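Local coordinates for mandelate racemase/muconate lactonizing protein (Alicyclobacillus acidocaldarius LAA1, PDB 3QLD) that belongs to the mandelate racemase/muconate lactonizing family of the enolase superfamily, pairing an alpha+beta N-terminal domain with a TIM-barrel domain, at residues S46-A50 with M106-A110; R75-W79 with V94-D100; I172-D177 with G199-P203; L209-D213 with L235-T241. All coordinates share one frame; numbering follows the deposited sequence.

Overall arrangement
Contacts 1 and 2 belong to the N-terminal domain and contacts 3 and 4 to the barrel domain, with the centres of contacts 2 and 3 about 42 Å apart. Contact 1 is fully buried and mostly apolar, joining a strand to helix 105-123 with one direct hydrogen bond. Contact 2, nested inside the chain loop that contact 1 closes, pairs carboxylates with an arginine and an indole N-H beside the second subunit. The two touch through V108 and L98. In the partly buried contacts 3 and 4, carboxylates grip hydroxyls and, in contact 4, backbone N-H groups between barrel connections. They also touch, Y201 of contact 3 packing on L209 of contact 4.

Contact 1: S46-A50 with M106-A110; sequences SECVA and MSVAA
A chi1 of 66° sets S46 OG between its own backbone N and carbonyl carbon, facing A110 O of the helix, whereas C48 swings SG anti to its backbone N and brings it beside the carbonyl of M106. The S46 hydroxyl donates to the helical carbonyl, OG to A110 O 2.7 Å, from a position tilted 23° out of the carbonyl plane. Next to this bond the A110 methyl meets the C48 side chain, CB to CB 3.8 Å, and C48 SG lies in contact with M106 O at 3.6 Å. M106 O accepts a hydrogen bond from a water, 2.8 Å away, which in turn accepts from V49 N at 3.0 Å. M106, a selenomethionine, runs extended beyond CG and crosses V49 at about a right angle. Its CG is 3.8 Å from V49 CG2, and its SE reaches the chain at A50, 3.6 Å from CA. M299, from a loop of the other domain, touches both V49 and M106, while E47 turns away from the helix to bond T302 and G305. Strand 46-48 and the helix run antiparallel, at 169°. Strand 43-48 pairs antiparallel with strand 25-38, and helix 105-123 packs on this sheet through A110, which touches both strands, as in the alpha+beta N-terminal domain of the enolase superfamily.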
# COMPACT_ATOMS: atom_id res chain seq x y z
N SER A 46 19.09 2.00 12.03
CA SER A 46 18.05 2.83 11.38
C SER A 46 16.76 2.62 12.10
O SER A 46 16.68 1.72 12.95
CB SER A 46 17.82 2.40 9.95
OG SER A 46 17.29 1.09 9.94
N GLU A 47 15.75 3.43 11.76
CA GLU A 47 14.46 3.31 12.45
C GLU A 47 13.42 3.05 11.41
O GLU A 47 13.40 3.73 10.38
CB GLU A 47 14.09 4.58 13.21
CG GLU A 47 12.73 4.52 13.86
CD GLU A 47 12.50 5.71 14.80
OE1 GLU A 47 13.47 6.39 15.14
OE2 GLU A 47 11.35 6.00 15.19
N CYS A 48 12.59 2.02 11.62
CA CYS A 48 11.37 1.88 10.76
C CYS A 48 10.28 2.85 11.28
O CYS A 48 9.93 2.76 12.45
CB CYS A 48 10.93 0.41 10.76
SG CYS A 48 9.40 0.23 9.73
N VAL A 49 9.83 3.83 10.47
CA VAL A 49 8.99 4.88 10.98
C VAL A 49 7.50 4.55 10.97
O VAL A 49 6.68 5.43 11.25
CB VAL A 49 9.17 6.24 10.16
CG1 VAL A 49 10.63 6.81 10.34
CG2 VAL A 49 8.88 6.06 8.72
N ALA A 50 7.16 3.33 10.59
CA ALA A 50 5.72 2.92 10.65
C ALA A 50 5.10 3.22 12.03
O ALA A 50 5.68 2.83 13.09
CB ALA A 50 5.57 1.41 10.31
N MSE A 106 8.29 1.76 4.11
CA MSE A 106 8.93 2.07 5.38
C MSE A 106 9.80 0.91 5.91
O MSE A 106 10.86 1.16 6.54
CB MSE A 106 7.90 2.52 6.43
CG MSE A 106 7.21 3.85 6.06
SE MSE A 106 5.66 4.05 7.20
CE MSE A 106 5.03 5.78 6.61
N SER A 107 9.36 -0.32 5.66
CA SER A 107 10.15 -1.54 6.00
C SER A 107 11.38 -1.64 5.09
O SER A 107 12.52 -1.86 5.58
CB SER A 107 9.27 -2.81 5.89
OG SER A 107 8.49 -2.80 7.05
N VAL A 108 11.17 -1.41 3.80
CA VAL A 108 12.27 -1.42 2.84
C VAL A 108 13.30 -0.37 3.24
O VAL A 108 14.52 -0.64 3.25
CB VAL A 108 11.73 -1.19 1.39
CG1 VAL A 108 12.88 -0.78 0.45
CG2 VAL A 108 11.10 -2.49 0.83
N ALA A 109 12.82 0.82 3.57
CA ALA A 109 13.68 1.94 3.93
C ALA A 109 14.53 1.61 5.16
O ALA A 109 15.69 2.10 5.30
CB ALA A 109 12.82 3.10 4.28
N ALA A 110 13.96 0.85 6.11
CA ALA A 110 14.76 0.55 7.30
C ALA A 110 16.01 -0.29 6.93
O ALA A 110 17.11 -0.05 7.45
CB ALA A 110 13.90 -0.08 8.42
O HOH W 1 11.18 3.62 7.78

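Contact 2: R75-W79 with V94-D100; sequences RFARW and VCEALRD
W79 on a regular turn of helix 61-80 comes closest to A97, CA to CA 5.5 Å, where residues 94-97 have helical backbone angles without regular helix bonding. The indole is the broad surface of the contact. A97 CB and V94 CA lie over a face of it: the alanine methyl is 3.4 Å from W79 CG, and V94 CA makes a CH-pi contact 4.0 Å from the centroid of the six-membered ring, 28° off its normal. V94 CG2, anti to the backbone N, touches both aromatics, 3.7 Å from W79 CZ3 and 3.8 Å from F76 CE2. At the ring edge W79 NE1 donates to E96 OE1 over 3.3 Å; the bond is fairly straight (163°) and lies in the ring plane, but comes from above the carboxylate plane. One turn back on the helix R75 stretches out, CB resting on L98 CD2. R75 and D100 approach from opposite directions, and the arginine grips the carboxylate side-on, NE to OD1 3.1 Å and NH2 to OD2 3.2 Å, the two flat groups being 36° apart. The guanidinium has further partners, H71 O for NH1 and E53 of the second subunit for NH2, so its charge is probably shared between D100 and that glutamate. L98 and F76 also pack on helix 105-123. The contact thus folds the connection between two consecutive helices of the enolase-type N-terminal domain back onto the first of them, beside the subunit interface.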
# COMPACT_ATOMS: atom_id res chain seq x y z
N ARG A 75 15.54 -11.81 2.44
CA ARG A 75 15.89 -11.40 1.09
C ARG A 75 17.21 -10.69 1.08
O ARG A 75 17.98 -10.82 0.09
CB ARG A 75 14.83 -10.49 0.47
CG ARG A 75 13.65 -11.28 -0.17
CD ARG A 75 12.64 -10.21 -0.58
NE ARG A 75 11.54 -10.80 -1.32
CZ ARG A 75 10.53 -11.48 -0.78
NH1 ARG A 75 10.48 -11.70 0.53
NH2 ARG A 75 9.57 -11.97 -1.60
N PHE A 76 17.46 -9.90 2.14
CA PHE A 76 18.69 -9.12 2.29
C PHE A 76 19.89 -10.06 2.55
O PHE A 76 20.94 -9.87 1.96
CB PHE A 76 18.49 -8.07 3.38
CG PHE A 76 19.72 -7.31 3.76
CD1 PHE A 76 20.14 -7.28 5.12
CD2 PHE A 76 20.45 -6.60 2.81
CE1 PHE A 76 21.23 -6.59 5.50
CE2 PHE A 76 21.61 -5.92 3.18
CZ PHE A 76 22.00 -5.88 4.54
N ALA A 77 19.72 -11.08 3.39
CA ALA A 77 20.74 -12.13 3.60
C ALA A 77 21.08 -12.83 2.31
O ALA A 77 22.24 -13.09 2.03
CB ALA A 77 20.23 -13.16 4.60
N ARG A 78 20.07 -13.14 1.50
CA ARG A 78 20.32 -13.84 0.24
C ARG A 78 21.22 -12.95 -0.63
O ARG A 78 22.20 -13.45 -1.21
CB ARG A 78 19.01 -14.22 -0.47
CG ARG A 78 19.16 -15.04 -1.79
CD ARG A 78 17.76 -15.39 -2.41
NE ARG A 78 17.18 -14.23 -3.13
CZ ARG A 78 15.90 -13.83 -3.06
NH1 ARG A 78 15.02 -14.48 -2.29
NH2 ARG A 78 15.48 -12.77 -3.75
N TRP A 79 20.93 -11.65 -0.67
CA TRP A 79 21.67 -10.71 -1.50
C TRP A 79 23.12 -10.53 -1.01
O TRP A 79 24.02 -10.37 -1.83
CB TRP A 79 20.93 -9.37 -1.54
CG TRP A 79 21.57 -8.20 -2.28
CD1 TRP A 79 21.45 -7.94 -3.62
CD2 TRP A 79 22.32 -7.09 -1.72
NE1 TRP A 79 22.11 -6.78 -3.94
CE2 TRP A 79 22.63 -6.22 -2.80
CE3 TRP A 79 22.72 -6.74 -0.43
CZ2 TRP A 79 23.38 -5.05 -2.64
CZ3 TRP A 79 23.47 -5.57 -0.25
CH2 TRP A 79 23.78 -4.71 -1.38
N VAL A 94 21.42 -1.58 -2.70
CA VAL A 94 20.82 -2.55 -1.78
C VAL A 94 19.32 -2.76 -2.11
O VAL A 94 18.82 -3.89 -1.95
CB VAL A 94 21.17 -2.27 -0.27
CG1 VAL A 94 20.65 -0.96 0.13
CG2 VAL A 94 20.60 -3.34 0.62
N CYS A 95 18.61 -1.75 -2.61
CA CYS A 95 17.19 -1.96 -2.96
C CYS A 95 16.93 -3.02 -4.03
O CYS A 95 15.79 -3.54 -4.17
CB CYS A 95 16.46 -0.66 -3.25
SG CYS A 95 16.30 0.36 -1.77
N GLU A 96 17.99 -3.42 -4.74
CA GLU A 96 17.85 -4.49 -5.69
C GLU A 96 17.63 -5.84 -4.99
O GLU A 96 16.98 -6.74 -5.57
CB GLU A 96 19.01 -4.48 -6.71
CG GLU A 96 19.95 -5.69 -6.71
CD GLU A 96 21.36 -5.32 -7.24
OE1 GLU A 96 22.29 -6.18 -7.14
OE2 GLU A 96 21.53 -4.17 -7.75
N ALA A 97 18.06 -5.98 -3.74
CA ALA A 97 17.74 -7.23 -3.00
C ALA A 97 16.22 -7.36 -2.82
O ALA A 97 15.70 -8.46 -2.61
CB ALA A 97 18.36 -7.22 -1.64
N LEU A 98 15.55 -6.21 -2.85
CA LEU A 98 14.12 -6.14 -2.48
C LEU A 98 13.27 -5.74 -3.67
O LEU A 98 12.08 -5.37 -3.50
CB LEU A 98 13.93 -5.15 -1.34
CG LEU A 98 14.80 -5.40 -0.10
CD1 LEU A 98 14.58 -4.26 0.97
CD2 LEU A 98 14.56 -6.77 0.51
N ARG A 99 13.84 -5.81 -4.88
CA ARG A 99 13.15 -5.24 -6.05
C ARG A 99 11.80 -5.93 -6.33
O ARG A 99 10.94 -5.30 -6.92
CB ARG A 99 14.03 -5.26 -7.30
CG ARG A 99 14.33 -6.71 -7.78
CD ARG A 99 15.62 -6.79 -8.57
NE ARG A 99 15.76 -8.07 -9.28
CZ ARG A 99 16.91 -8.53 -9.77
NH1 ARG A 99 18.05 -7.84 -9.61
NH2 ARG A 99 16.95 -9.69 -10.41
N ASP A 100 11.61 -7.19 -5.91
CA ASP A 100 10.34 -7.90 -6.15
C ASP A 100 9.26 -7.65 -5.12
O ASP A 100 8.19 -8.19 -5.26
CB ASP A 100 10.52 -9.41 -6.18
CG ASP A 100 10.94 -10.03 -4.82
OD1 ASP A 100 11.72 -9.40 -4.06
OD2 ASP A 100 10.54 -11.18 -4.52

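Contact 3: I172-D177 with G199-P203; sequences IAPGRD and GSYRP
One hydrogen bond joins the two loops: Y201 OH donates to D177 OD2 over 2.7 Å. The carboxylate uses the lone pair facing away from its other oxygen, and it lies at the ring edge nearly coplanar with the phenol, 17° between the planes. Y201 CG stands anti to its carbonyl carbon (chi1 -63°), which sends the ring toward the first loop. Among the apolar contacts, P174 covers a face of the same ring in a CH-pi interaction, its CG 3.9 Å from the centroid and 19° off the normal. I172 crosses the tyrosine at about a right angle, CD1 4.0 Å from Y201 CE2. These loops follow the neighbouring parallel strands 167-171 and 192-196 of the TIM barrel, so the tyrosine bridges two successive beta-alpha connections at the C-terminal ends of the strands. Y201 packs in addition on V208 and L209 of helix 206-211. Close van der Waals contacts with polar atoms gather at S200: its hydroxyl, bonded to A197 O, sits against the chain of the first loop, OG 3.4 Å from A173 CA, and its carbonyl O is 3.4 Å from P174 CG. Backbone bonding shapes the first loop, where A173 to R176 form a type II turn, R176 N to A173 O 2.9 Å, with G175 supplying the positive phi; this turn presents P174 to the ring.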
# COMPACT_ATOMS: atom_id res chain seq x y z
N ILE A 172 -5.79 23.15 10.60
CA ILE A 172 -6.98 23.81 10.18
C ILE A 172 -8.05 22.81 9.66
O ILE A 172 -7.71 21.67 9.31
CB ILE A 172 -6.72 24.86 9.07
CG1 ILE A 172 -6.16 24.18 7.80
CG2 ILE A 172 -5.83 26.00 9.66
CD1 ILE A 172 -6.32 25.09 6.54
N ALA A 173 -9.31 23.24 9.73
CA ALA A 173 -10.45 22.49 9.22
C ALA A 173 -11.54 23.44 8.87
O ALA A 173 -11.50 24.60 9.27
CB ALA A 173 -10.92 21.41 10.24
N PRO A 174 -12.52 22.98 8.08
CA PRO A 174 -13.59 23.88 7.66
C PRO A 174 -14.27 24.50 8.88
O PRO A 174 -14.63 23.77 9.79
CB PRO A 174 -14.53 22.95 6.90
CG PRO A 174 -13.60 21.82 6.40
CD PRO A 174 -12.69 21.62 7.54
N GLY A 175 -14.38 25.83 8.93
CA GLY A 175 -15.06 26.51 10.03
C GLY A 175 -14.09 26.97 11.09
O GLY A 175 -14.47 27.77 11.97
N ARG A 176 -12.87 26.45 11.04
CA ARG A 176 -11.81 26.82 11.99
C ARG A 176 -10.55 26.91 11.15
O ARG A 176 -9.66 26.10 11.25
CB ARG A 176 -11.69 25.79 13.11
CG ARG A 176 -12.92 24.82 13.20
CD ARG A 176 -13.34 24.34 14.62
NE ARG A 176 -12.21 24.16 15.55
CZ ARG A 176 -11.99 23.09 16.30
NH1 ARG A 176 -10.94 23.06 17.12
NH2 ARG A 176 -12.82 22.04 16.26
N ASP A 177 -10.49 27.95 10.32
CA ASP A 177 -9.37 28.16 9.43
C ASP A 177 -9.05 29.66 9.28
O ASP A 177 -8.02 30.11 9.76
CB ASP A 177 -9.58 27.47 8.04
CG ASP A 177 -11.01 27.65 7.47
OD1 ASP A 177 -11.70 28.65 7.74
OD2 ASP A 177 -11.46 26.76 6.71
N GLY A 199 -6.65 16.45 5.34
CA GLY A 199 -7.76 15.90 4.52
C GLY A 199 -9.20 16.25 4.88
O GLY A 199 -10.15 15.57 4.46
N SER A 200 -9.37 17.37 5.57
CA SER A 200 -10.60 17.73 6.15
C SER A 200 -11.48 18.51 5.18
O SER A 200 -12.64 18.73 5.46
CB SER A 200 -10.30 18.50 7.47
OG SER A 200 -9.77 19.81 7.25
N TYR A 201 -10.92 18.98 4.04
CA TYR A 201 -11.71 19.71 3.03
C TYR A 201 -12.20 18.76 1.89
O TYR A 201 -11.66 17.66 1.65
CB TYR A 201 -10.94 20.89 2.42
CG TYR A 201 -10.62 21.93 3.48
CD1 TYR A 201 -11.43 23.09 3.63
CD2 TYR A 201 -9.60 21.72 4.37
CE1 TYR A 201 -11.13 24.09 4.63
CE2 TYR A 201 -9.29 22.69 5.41
CZ TYR A 201 -10.08 23.84 5.54
OH TYR A 201 -9.75 24.71 6.56
N ARG A 202 -13.20 19.26 1.18
CA ARG A 202 -13.81 18.60 0.03
C ARG A 202 -13.84 19.59 -1.12
O ARG A 202 -13.69 20.80 -0.91
CB ARG A 202 -15.24 18.20 0.40
CG ARG A 202 -15.32 17.14 1.53
CD ARG A 202 -14.60 15.82 1.18
NE ARG A 202 -14.68 14.90 2.31
CZ ARG A 202 -13.88 14.89 3.37
NH1 ARG A 202 -12.84 15.73 3.47
NH2 ARG A 202 -14.12 14.01 4.33
N PRO A 203 -14.05 19.11 -2.36
CA PRO A 203 -14.05 20.08 -3.45
C PRO A 203 -15.00 21.27 -3.33
O PRO A 203 -14.64 22.39 -3.80
CB PRO A 203 -14.35 19.21 -4.66
CG PRO A 203 -13.69 17.90 -4.30
CD PRO A 203 -14.11 17.73 -2.86

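Contact 4: L209-D213 with L235-T241; sequences LRQLD and LQASLRT. With SO4 (sulfate ion), chain F.
D213 takes four donors, two on each carboxylate oxygen, and three of them come from R240 and T241 of the other segment. OD1 accepts T241 N at 3.0 Å, from well above the carboxylate plane (55°), and on the same face a short bond from T241 OG1, 2.5 Å away. OD2 accepts R240 N at 2.9 Å and, on the lone pair pointing away from OD1, R210 NH1 at 2.7 Å. So many donors, one of them charged, probably favour the ionised carboxylate. T241 OG1 has a second partner, a water that donates both to it and to L212 O. Bent at chi2 (68°), R210 turns its guanidinium edge to both D213 and a sulfate ion that probably came with the crystallisation medium, NH1 serving both. NH1 points almost straight (174°) at sulfate O1, 3.0 Å away, and NH2 donates to O4. R240 CG lies close by the same ion. On the second segment, T241 O is satisfied by Q236 NE2 at 3.0 Å, while Q236 OE1 takes V243 N; S238 OG donates to L235 O. R265 NH1 serves L239 O. The rest of the contact is mainly apolar: L239 CD2 sits 3.6 Å from R210 CA, and L209 CD1 meets the methyls of L235. The segments end helices 206-211 and 229-238 and lead toward adjacent strands 220-221 and 243-245, so D213 ties together two successive alpha-beta turns of the TIM barrel.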
# COMPACT_ATOMS: atom_id res chain seq x y z
N LEU A 209 -10.93 27.87 0.99
CA LEU A 209 -9.50 27.73 0.91
C LEU A 209 -8.90 28.89 0.09
O LEU A 209 -7.79 29.37 0.34
CB LEU A 209 -9.14 26.39 0.22
CG LEU A 209 -9.32 25.18 1.17
CD1 LEU A 209 -9.13 23.81 0.39
CD2 LEU A 209 -8.31 25.22 2.31
N ARG A 210 -9.64 29.31 -0.92
CA ARG A 210 -9.16 30.41 -1.77
C ARG A 210 -9.06 31.74 -0.96
O ARG A 210 -8.18 32.55 -1.20
CB ARG A 210 -10.11 30.59 -2.94
CG ARG A 210 -9.89 31.96 -3.80
CD ARG A 210 -8.56 32.10 -4.64
NE ARG A 210 -8.64 33.36 -5.41
CZ ARG A 210 -7.69 34.31 -5.46
NH1 ARG A 210 -6.53 34.17 -4.80
NH2 ARG A 210 -7.90 35.41 -6.20
N GLN A 211 -9.94 31.89 0.02
CA GLN A 211 -9.93 33.10 0.92
C GLN A 211 -8.61 33.15 1.68
O GLN A 211 -8.13 34.25 2.10
CB GLN A 211 -11.09 33.06 1.93
CG GLN A 211 -12.57 33.19 1.46
CD GLN A 211 -13.59 32.82 2.62
OE1 GLN A 211 -13.27 32.96 3.81
NE2 GLN A 211 -14.77 32.31 2.26
N LEU A 212 -8.01 31.97 1.87
CA LEU A 212 -6.73 31.88 2.53
C LEU A 212 -5.55 32.42 1.78
O LEU A 212 -4.53 32.71 2.38
CB LEU A 212 -6.44 30.45 3.09
CG LEU A 212 -7.54 29.87 3.98
CD1 LEU A 212 -7.05 28.44 4.37
CD2 LEU A 212 -7.77 30.72 5.26
N ASP A 213 -5.66 32.61 0.47
CA ASP A 213 -4.55 33.16 -0.31
C ASP A 213 -4.16 34.55 0.20
O ASP A 213 -3.02 34.99 -0.03
CB ASP A 213 -4.99 33.30 -1.78
CG ASP A 213 -4.91 31.98 -2.54
OD1 ASP A 213 -4.37 30.96 -2.01
OD2 ASP A 213 -5.43 31.95 -3.69
N LEU A 235 -8.13 21.94 -7.61
CA LEU A 235 -8.01 22.85 -6.47
C LEU A 235 -6.70 23.62 -6.55
O LEU A 235 -6.68 24.82 -6.34
CB LEU A 235 -8.13 22.04 -5.16
CG LEU A 235 -7.87 22.88 -3.90
CD1 LEU A 235 -9.04 23.86 -3.65
CD2 LEU A 235 -7.73 21.90 -2.69
N GLN A 236 -5.58 22.95 -6.82
CA GLN A 236 -4.27 23.67 -6.87
C GLN A 236 -4.27 24.73 -7.94
O GLN A 236 -3.78 25.88 -7.71
CB GLN A 236 -3.10 22.72 -7.07
CG GLN A 236 -1.73 23.39 -7.19
CD GLN A 236 -1.28 24.17 -5.91
OE1 GLN A 236 -0.36 23.72 -5.26
NE2 GLN A 236 -1.91 25.33 -5.59
N ALA A 237 -4.93 24.43 -9.08
CA ALA A 237 -5.02 25.43 -10.23
C ALA A 237 -5.76 26.69 -9.80
O ALA A 237 -5.44 27.79 -10.29
CB ALA A 237 -5.71 24.81 -11.48
N SER A 238 -6.67 26.54 -8.81
CA SER A 238 -7.50 27.67 -8.32
C SER A 238 -6.89 28.47 -7.14
O SER A 238 -7.39 29.56 -6.78
CB SER A 238 -8.88 27.19 -7.91
OG SER A 238 -8.85 26.40 -6.67
N LEU A 239 -5.82 27.94 -6.58
CA LEU A 239 -5.16 28.50 -5.39
C LEU A 239 -3.82 29.12 -5.74
O LEU A 239 -2.94 28.52 -6.42
CB LEU A 239 -4.92 27.40 -4.31
CG LEU A 239 -6.14 26.83 -3.59
CD1 LEU A 239 -5.66 25.72 -2.66
CD2 LEU A 239 -6.86 27.89 -2.78
N ARG A 240 -3.63 30.34 -5.27
CA ARG A 240 -2.31 30.97 -5.37
C ARG A 240 -1.31 30.36 -4.36
O ARG A 240 -0.09 30.27 -4.63
CB ARG A 240 -2.39 32.50 -5.18
CG ARG A 240 -3.42 33.19 -6.12
CD ARG A 240 -3.11 33.02 -7.65
NE ARG A 240 -3.46 31.74 -8.28
CZ ARG A 240 -4.66 31.40 -8.78
NH1 ARG A 240 -5.70 32.25 -8.73
NH2 ARG A 240 -4.84 30.19 -9.31
N THR A 241 -1.83 29.94 -3.22
CA THR A 241 -1.02 29.24 -2.17
C THR A 241 -0.59 27.83 -2.64
O THR A 241 -1.43 27.08 -3.17
CB THR A 241 -1.86 29.12 -0.90
OG1 THR A 241 -2.37 30.41 -0.55
CG2 THR A 241 -1.07 28.42 0.36
S SO4 F . -4.55 37.26 -5.87
O1 SO4 F . -4.38 36.29 -4.77
O2 SO4 F . -5.36 38.39 -5.39
O3 SO4 F . -3.23 37.67 -6.32
O4 SO4 F . -5.24 36.60 -6.95
O HOH W 2 -1.92 32.00 1.64